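Local coordinates for AB hydrolase-1 domain-containing protein (Streptococcus mutans, PDB 4L9A) that is an alpha/beta hydrolase that probably acts as a carboxylesterase, cleaving carboxylic esters, at residues A[20-24]-A[35-39]; A[43-47]-A[72-76]; A[158-164]-A[240-246]. One frame throughout, in Å; residues are numbered along the deposited sequence.

The alpha/beta hydrolase fold is built on one mixed sheet; two of the contacts lie within it, and the third lies where a helical excursion meets a turn beyond a strand end. Contacts 1 and 2 are the first and third strand pairings from one edge, their centres about 9 Å apart. The pairing of 33-38 with 71-75 lies between them, with a probable hydrogen bond from T74 N to C36 O at 2.8 Å. Contact 3 lies on the opposite side of the chain's centre, about 28 Å from contact 2 and about 36 Å from contact 1 between centres. It ties a helix of the excursion between strands 134-141 and 235-239, where this family usually carries its cap, to the chain just beyond strand 235-239.

Contact 1 of 3, residues A[20-24]-A[35-39]; sequences ALNKE and TCHRE
N22 to E24 and T35 to R38 form the two arms of a beta hairpin, their N-to-C directions 144° apart and their axes approaching to 4.7 Å. N22 with H37 and E24 with T35 are hydrogen-bonded antiparallel pairs, while K23 and C36 form the non-hydrogen-bonded pair between them. N22 N donates to H37 O at 2.9 Å, and H37 N returns a more bent bond to N22 O, 134° at the hydrogen. E24 and T35 exchange backbone bonds in the same way. Between these rungs C36 CA turns its hydrogen to N22 O, 3.2 Å off.

The side chain of T35 adds a further bond. Its chi1 of 66° sets OG1 between the backbone N and the carbonyl carbon, from where it donates to E24 O at 2.8 Å; that oxygen therefore accepts from both OG1 and N of one residue. A water then donates to T35 OG1 and, at 2.6 Å, to N22 O. A second water links N22 ND2 with H37 ND1, 2.8 Å from the latter. The H37 ring also stacks with F107, and the carboxylate of E24 bonds to H106. Apolar contacts lie elsewhere: L21 CB meets C36 CB at 4.0 Å, L21 CD2 reaches the same CB, and both residues rest on A56.

The hairpin supplies an outermost strand of the sheet. On the face of N22, E24, T35 and H37, the T35 hydroxyl grips the backbone of E24 and two waters tie N22 to T35 and H37, whereas L21 and C36 pack on each other and on helix 55-58.

Contact 2 of 3, residues A[43-47]-A[72-76]; sequences CFVFL and ILTID
F44, V45 and F46 stand level with I72, L73 and T74 in two parallel strands, the axes 4.7 Å apart at closest and 14° from exactly parallel. L73 is held at both its backbone polar atoms: its N donates to F44 O at 2.9 Å, and its O accepts from F46 N, which approaches nearly along the C=O axis. A weak bond, I75 N to F46 O at 3.4 Å, continues the ladder.

The F46 side chain reaches across to both I72 and T74. With CG anti to the carbonyl carbon (chi1 -62°), its ring slants across the neighbouring strand, CD2 meeting T74 CG2 at 3.9 Å and CE2 touching both I72 CG2 and I72 CD1 at 4.0 Å; L73 O lies at the ring edge. Elsewhere, C43 SG sits 3.7 Å from L73 CB, and L47 and I75 run alongside each other in the same direction, with L47 CD2 4.1 Å from I75 CB.

The pair belongs to the parallel core of the alpha/beta hydrolase sheet, joined by a beta-alpha-beta crossover through helices 55-58 and 60-63. Helix 93-106 packs on the face of V45, L47 and I75 through F104, I100 and W96, whereas F59 meets the F46 ring on the other face. Strand 33-38 flanks strand 71-75, and strand 111-117 flanks strand 43-47.

Contact 3 of 3, residues A[158-164]-A[240-246]; sequences YPQLALR and ESFREKE
E240, first in its segment, meets R164, last in the other, in an end-on salt bridge. R164 NH2 and NH1 both donate to E240 OE1, at 2.7 and 2.8 Å, with the oxygen lying in the guanidinium plane; the arginine chain, extended from CG to NE, carries the group that far.

F242 follows, its ring reaching in among Q160, Y158 and L161. Q160 CG sits over the centre of its ring, 3.4 Å from the centroid, in a CH-pi contact, and the glutamine amide stacks nearly parallel to it. The edge of F242 meets the face of Y158 in a T-shaped pair, planes at 70°, while L161 CD2 touches F242 CZ at 3.9 Å.

R243 comes next, with CG 3.6 Å from Y158 CZ. Its NH1 salt-bridges E246 OE2 at 2.8 Å, and its NH2 pairs with E142. At E246 a water bridges the backbone N to Y158 OH, 2.8 Å from each; a direct bond from that hydroxyl to E246 OE1 is doubtful, because that oxygen is modelled too close to its surroundings.

One salt bridge, R164 with E240, thus crosses the contact beside the packing of F242; the R243-E246 pair lies within its own segment, beside the Y158 ring.

Contact 1 of 3, residues A[20-24]-A[35-39]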
# COMPACT_ATOMS: atom_id res chain seq x y z
N ALA A 20 13.32 -8.78 -14.45
CA ALA A 20 11.89 -8.79 -14.19
C ALA A 20 11.59 -9.39 -12.82
O ALA A 20 12.51 -9.76 -12.09
CB ALA A 20 11.15 -9.55 -15.28
N LEU A 21 10.31 -9.48 -12.47
CA LEU A 21 9.91 -10.00 -11.17
C LEU A 21 9.41 -11.44 -11.29
O LEU A 21 8.72 -11.79 -12.24
CB LEU A 21 8.80 -9.13 -10.56
CG LEU A 21 9.15 -7.83 -9.81
CD1 LEU A 21 10.45 -7.21 -10.26
CD2 LEU A 21 7.98 -6.84 -9.89
N ASN A 22 9.74 -12.26 -10.30
CA ASN A 22 9.23 -13.63 -10.24
C ASN A 22 7.87 -13.68 -9.53
O ASN A 22 7.71 -13.19 -8.41
CB ASN A 22 10.24 -14.54 -9.54
CG ASN A 22 11.59 -14.52 -10.22
OD1 ASN A 22 11.69 -14.61 -11.45
ND2 ASN A 22 12.65 -14.39 -9.42
N LYS A 23 6.90 -14.26 -10.22
CA LYS A 23 5.55 -14.41 -9.68
C LYS A 23 5.48 -15.71 -8.89
O LYS A 23 5.97 -16.75 -9.34
CB LYS A 23 4.54 -14.44 -10.83
CG LYS A 23 4.67 -13.25 -11.78
CD LYS A 23 3.71 -13.34 -12.95
CE LYS A 23 3.86 -12.16 -13.90
NZ LYS A 23 2.97 -12.28 -15.09
N GLU A 24 4.87 -15.67 -7.71
CA GLU A 24 4.72 -16.87 -6.90
C GLU A 24 3.53 -16.78 -5.95
O GLU A 24 3.36 -15.78 -5.23
CB GLU A 24 5.99 -17.15 -6.10
CG GLU A 24 5.93 -18.40 -5.22
CD GLU A 24 7.21 -18.62 -4.43
OE1 GLU A 24 8.19 -17.87 -4.64
OE2 GLU A 24 7.24 -19.53 -3.58
N THR A 35 2.45 -13.05 -4.92
CA THR A 35 3.60 -12.18 -4.72
C THR A 35 4.41 -12.04 -6.00
O THR A 35 4.37 -12.92 -6.87
CB THR A 35 4.55 -12.73 -3.64
OG1 THR A 35 5.13 -13.95 -4.10
CG2 THR A 35 3.81 -12.99 -2.33
N CYS A 36 5.14 -10.93 -6.09
CA CYS A 36 6.15 -10.75 -7.12
C CYS A 36 7.44 -10.36 -6.42
O CYS A 36 7.42 -9.53 -5.51
CB CYS A 36 5.75 -9.65 -8.10
SG CYS A 36 4.21 -9.97 -8.96
N HIS A 37 8.55 -10.94 -6.84
CA HIS A 37 9.77 -10.86 -6.04
C HIS A 37 11.06 -10.75 -6.85
O HIS A 37 11.20 -11.38 -7.90
CB HIS A 37 9.84 -12.08 -5.11
CG HIS A 37 11.13 -12.20 -4.37
ND1 HIS A 37 12.16 -13.01 -4.80
CD2 HIS A 37 11.57 -11.63 -3.23
CE1 HIS A 37 13.17 -12.94 -3.96
NE2 HIS A 37 12.84 -12.10 -2.99
N ARG A 38 11.99 -9.96 -6.34
CA ARG A 38 13.32 -9.83 -6.92
C ARG A 38 14.31 -9.92 -5.77
O ARG A 38 14.12 -9.28 -4.73
CB ARG A 38 13.47 -8.47 -7.61
CG ARG A 38 14.79 -8.28 -8.33
CD ARG A 38 14.75 -7.05 -9.20
NE ARG A 38 15.10 -5.83 -8.48
CZ ARG A 38 14.78 -4.60 -8.90
NH1 ARG A 38 14.09 -4.45 -10.02
NH2 ARG A 38 15.14 -3.53 -8.19
N GLU A 39 15.36 -10.70 -5.95
CA GLU A 39 16.40 -10.82 -4.93
C GLU A 39 17.11 -9.50 -4.72
O GLU A 39 17.17 -8.66 -5.62
CB GLU A 39 17.43 -11.88 -5.32
CG GLU A 39 17.06 -13.28 -4.88
CD GLU A 39 16.94 -13.39 -3.37
OE1 GLU A 39 17.44 -12.48 -2.66
OE2 GLU A 39 16.33 -14.37 -2.89
O HOH W 1 7.30 -13.88 -5.93
O HOH W 2 11.83 -15.19 -6.48

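Contact 2 of 3, residues A[43-47]-A[72-76]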
# COMPACT_ATOMS: atom_id res chain seq x y z
N CYS A 43 15.22 -5.10 0.87
CA CYS A 43 14.10 -5.37 -0.01
C CYS A 43 13.01 -4.31 0.17
O CYS A 43 12.58 -4.03 1.29
CB CYS A 43 13.54 -6.77 0.27
SG CYS A 43 12.17 -7.27 -0.79
N PHE A 44 12.58 -3.72 -0.94
CA PHE A 44 11.40 -2.87 -0.93
C PHE A 44 10.12 -3.68 -0.99
O PHE A 44 9.83 -4.34 -2.00
CB PHE A 44 11.44 -1.84 -2.06
CG PHE A 44 12.04 -0.52 -1.65
CD1 PHE A 44 11.24 0.62 -1.54
CD2 PHE A 44 13.38 -0.42 -1.34
CE1 PHE A 44 11.80 1.84 -1.15
CE2 PHE A 44 13.94 0.79 -0.96
CZ PHE A 44 13.15 1.92 -0.87
N VAL A 45 9.37 -3.64 0.11
CA VAL A 45 8.13 -4.37 0.24
C VAL A 45 6.95 -3.43 -0.03
O VAL A 45 6.83 -2.37 0.61
CB VAL A 45 7.99 -4.95 1.66
CG1 VAL A 45 6.64 -5.62 1.83
CG2 VAL A 45 9.15 -5.93 1.97
N PHE A 46 6.09 -3.80 -0.96
CA PHE A 46 4.96 -2.96 -1.35
C PHE A 46 3.62 -3.51 -0.92
O PHE A 46 3.32 -4.70 -1.11
CB PHE A 46 4.94 -2.75 -2.87
CG PHE A 46 6.15 -2.05 -3.40
CD1 PHE A 46 6.16 -0.66 -3.54
CD2 PHE A 46 7.29 -2.76 -3.74
CE1 PHE A 46 7.28 -0.01 -4.02
CE2 PHE A 46 8.42 -2.12 -4.22
CZ PHE A 46 8.42 -0.75 -4.36
N LEU A 47 2.79 -2.64 -0.36
CA LEU A 47 1.41 -2.98 -0.03
C LEU A 47 0.49 -1.91 -0.61
O LEU A 47 0.75 -0.71 -0.49
CB LEU A 47 1.20 -3.06 1.48
CG LEU A 47 2.00 -4.07 2.30
CD1 LEU A 47 1.80 -3.81 3.80
CD2 LEU A 47 1.64 -5.52 1.92
N ILE A 72 12.85 -6.53 -4.33
CA ILE A 72 11.46 -6.13 -4.48
C ILE A 72 10.58 -7.26 -3.97
O ILE A 72 10.82 -8.42 -4.28
CB ILE A 72 11.09 -5.86 -5.96
CG1 ILE A 72 12.00 -4.79 -6.58
CG2 ILE A 72 9.63 -5.47 -6.10
CD1 ILE A 72 11.82 -3.38 -5.97
N LEU A 73 9.56 -6.93 -3.19
CA LEU A 73 8.51 -7.89 -2.85
C LEU A 73 7.18 -7.18 -2.91
O LEU A 73 6.93 -6.27 -2.12
CB LEU A 73 8.71 -8.48 -1.45
CG LEU A 73 7.62 -9.39 -0.91
CD1 LEU A 73 7.39 -10.64 -1.83
CD2 LEU A 73 7.97 -9.84 0.50
N THR A 74 6.33 -7.59 -3.84
CA THR A 74 4.98 -7.06 -3.85
C THR A 74 4.03 -8.15 -3.37
O THR A 74 4.23 -9.35 -3.64
CB THR A 74 4.56 -6.57 -5.25
OG1 THR A 74 4.39 -7.68 -6.13
CG2 THR A 74 5.62 -5.61 -5.83
N ILE A 75 2.98 -7.72 -2.68
CA ILE A 75 2.01 -8.63 -2.09
C ILE A 75 0.58 -8.17 -2.40
O ILE A 75 0.22 -7.01 -2.14
CB ILE A 75 2.18 -8.69 -0.55
CG1 ILE A 75 3.60 -9.16 -0.19
CG2 ILE A 75 1.14 -9.62 0.08
CD1 ILE A 75 3.89 -9.13 1.31
N ASP A 76 -0.23 -9.07 -2.97
CA ASP A 76 -1.64 -8.78 -3.23
C ASP A 76 -2.52 -9.27 -2.07
O ASP A 76 -2.46 -10.44 -1.71
CB ASP A 76 -2.12 -9.43 -4.53
CG ASP A 76 -1.51 -8.79 -5.78
OD1 ASP A 76 -0.54 -8.01 -5.63
OD2 ASP A 76 -1.98 -9.10 -6.90

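Contact 3 of 3, residues A[158-164]-A[240-246]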
# COMPACT_ATOMS: atom_id res chain seq x y z
N TYR A 158 -12.87 16.45 5.62
CA TYR A 158 -12.24 17.29 4.61
C TYR A 158 -13.29 17.63 3.58
O TYR A 158 -13.79 16.75 2.89
CB TYR A 158 -11.10 16.53 3.93
CG TYR A 158 -9.86 16.37 4.78
CD1 TYR A 158 -9.07 17.47 5.10
CD2 TYR A 158 -9.47 15.13 5.24
CE1 TYR A 158 -7.93 17.33 5.86
CE2 TYR A 158 -8.33 14.97 6.01
CZ TYR A 158 -7.56 16.07 6.32
OH TYR A 158 -6.43 15.92 7.07
N PRO A 159 -13.66 18.92 3.48
CA PRO A 159 -14.68 19.23 2.48
C PRO A 159 -14.21 18.85 1.07
O PRO A 159 -15.03 18.48 0.24
CB PRO A 159 -14.89 20.75 2.63
CG PRO A 159 -13.66 21.25 3.36
CD PRO A 159 -13.21 20.11 4.23
N GLN A 160 -12.90 18.91 0.81
CA GLN A 160 -12.43 18.58 -0.54
C GLN A 160 -12.63 17.10 -0.91
O GLN A 160 -12.94 16.78 -2.05
CB GLN A 160 -11.00 19.08 -0.82
CG GLN A 160 -9.96 18.89 0.29
CD GLN A 160 -10.22 19.74 1.53
OE1 GLN A 160 -10.95 19.33 2.42
NE2 GLN A 160 -9.62 20.93 1.59
N LEU A 161 -12.49 16.20 0.06
CA LEU A 161 -12.74 14.79 -0.20
C LEU A 161 -14.24 14.54 -0.36
O LEU A 161 -14.65 13.72 -1.19
CB LEU A 161 -12.15 13.92 0.90
CG LEU A 161 -10.64 13.97 1.02
CD1 LEU A 161 -10.17 13.17 2.23
CD2 LEU A 161 -9.97 13.46 -0.27
N ALA A 162 -15.04 15.24 0.43
CA ALA A 162 -16.49 15.10 0.37
C ALA A 162 -17.00 15.51 -1.00
O ALA A 162 -17.88 14.87 -1.56
CB ALA A 162 -17.16 15.93 1.46
N LEU A 163 -16.43 16.59 -1.54
CA LEU A 163 -16.83 17.08 -2.85
C LEU A 163 -16.37 16.12 -3.96
O LEU A 163 -17.11 15.86 -4.92
CB LEU A 163 -16.29 18.49 -3.09
CG LEU A 163 -16.97 19.59 -2.28
CD1 LEU A 163 -16.20 20.91 -2.37
CD2 LEU A 163 -18.41 19.76 -2.74
N ARG A 164 -15.16 15.58 -3.83
CA ARG A 164 -14.66 14.67 -4.84
C ARG A 164 -15.55 13.43 -4.94
O ARG A 164 -15.95 13.03 -6.04
CB ARG A 164 -13.20 14.28 -4.57
CG ARG A 164 -12.22 15.46 -4.59
CD ARG A 164 -10.80 14.96 -4.33
NE ARG A 164 -9.82 16.04 -4.24
CZ ARG A 164 -8.53 15.86 -3.96
NH1 ARG A 164 -8.06 14.63 -3.76
NH2 ARG A 164 -7.71 16.91 -3.89
N GLU A 240 -1.22 15.03 -0.19
CA GLU A 240 -1.74 16.30 -0.69
C GLU A 240 -1.66 17.34 0.44
O GLU A 240 -1.80 17.00 1.61
CB GLU A 240 -3.18 16.12 -1.18
CG GLU A 240 -3.30 15.15 -2.38
CD GLU A 240 -4.74 14.77 -2.68
OE1 GLU A 240 -5.40 15.49 -3.44
OE2 GLU A 240 -5.21 13.76 -2.13
N SER A 241 -1.42 18.61 0.08
CA SER A 241 -1.18 19.65 1.08
C SER A 241 -2.29 19.80 2.13
O SER A 241 -2.00 20.10 3.28
CB SER A 241 -0.93 21.02 0.41
OG SER A 241 -2.04 21.41 -0.38
N PHE A 242 -3.55 19.61 1.74
CA PHE A 242 -4.63 19.86 2.69
C PHE A 242 -4.68 18.88 3.88
O PHE A 242 -5.40 19.11 4.85
CB PHE A 242 -5.99 19.97 1.99
CG PHE A 242 -6.45 18.70 1.34
CD1 PHE A 242 -7.13 17.74 2.08
CD2 PHE A 242 -6.24 18.47 -0.01
CE1 PHE A 242 -7.57 16.57 1.48
CE2 PHE A 242 -6.67 17.29 -0.61
CZ PHE A 242 -7.33 16.34 0.14
N ARG A 243 -3.91 17.81 3.81
CA ARG A 243 -3.84 16.85 4.90
C ARG A 243 -2.63 17.03 5.82
O ARG A 243 -2.34 16.16 6.64
CB ARG A 243 -3.83 15.43 4.34
CG ARG A 243 -5.17 15.05 3.78
CD ARG A 243 -5.60 13.73 4.37
NE ARG A 243 -5.43 12.70 3.40
CZ ARG A 243 -5.51 11.40 3.64
NH1 ARG A 243 -5.76 10.92 4.85
NH2 ARG A 243 -5.33 10.58 2.63
N GLU A 244 -1.93 18.15 5.70
CA GLU A 244 -0.67 18.33 6.44
C GLU A 244 -0.78 18.11 7.96
O GLU A 244 0.00 17.36 8.54
CB GLU A 244 -0.06 19.71 6.14
CG GLU A 244 1.23 19.99 6.90
CD GLU A 244 1.65 21.45 6.82
OE1 GLU A 244 0.77 22.31 6.67
OE2 GLU A 244 2.86 21.73 6.90
N LYS A 245 -1.75 18.77 8.59
CA LYS A 245 -1.88 18.68 10.05
C LYS A 245 -2.17 17.25 10.53
O LYS A 245 -1.57 16.77 11.49
CB LYS A 245 -2.97 19.63 10.56
CG LYS A 245 -3.08 19.66 12.07
CD LYS A 245 -4.14 20.64 12.54
CE LYS A 245 -4.25 20.59 14.06
NZ LYS A 245 -2.93 20.80 14.71
N GLU A 246 -3.11 16.60 9.86
CA GLU A 246 -3.45 15.21 10.13
C GLU A 246 -2.19 14.34 10.19
O GLU A 246 -1.96 13.63 11.17
CB GLU A 246 -4.42 14.70 9.05
CG GLU A 246 -4.59 13.17 9.01
CD GLU A 246 -5.32 12.70 7.76
OE1 GLU A 246 -5.74 13.56 6.95
OE2 GLU A 246 -5.47 11.47 7.56
O HOH W 3 -4.95 17.93 8.29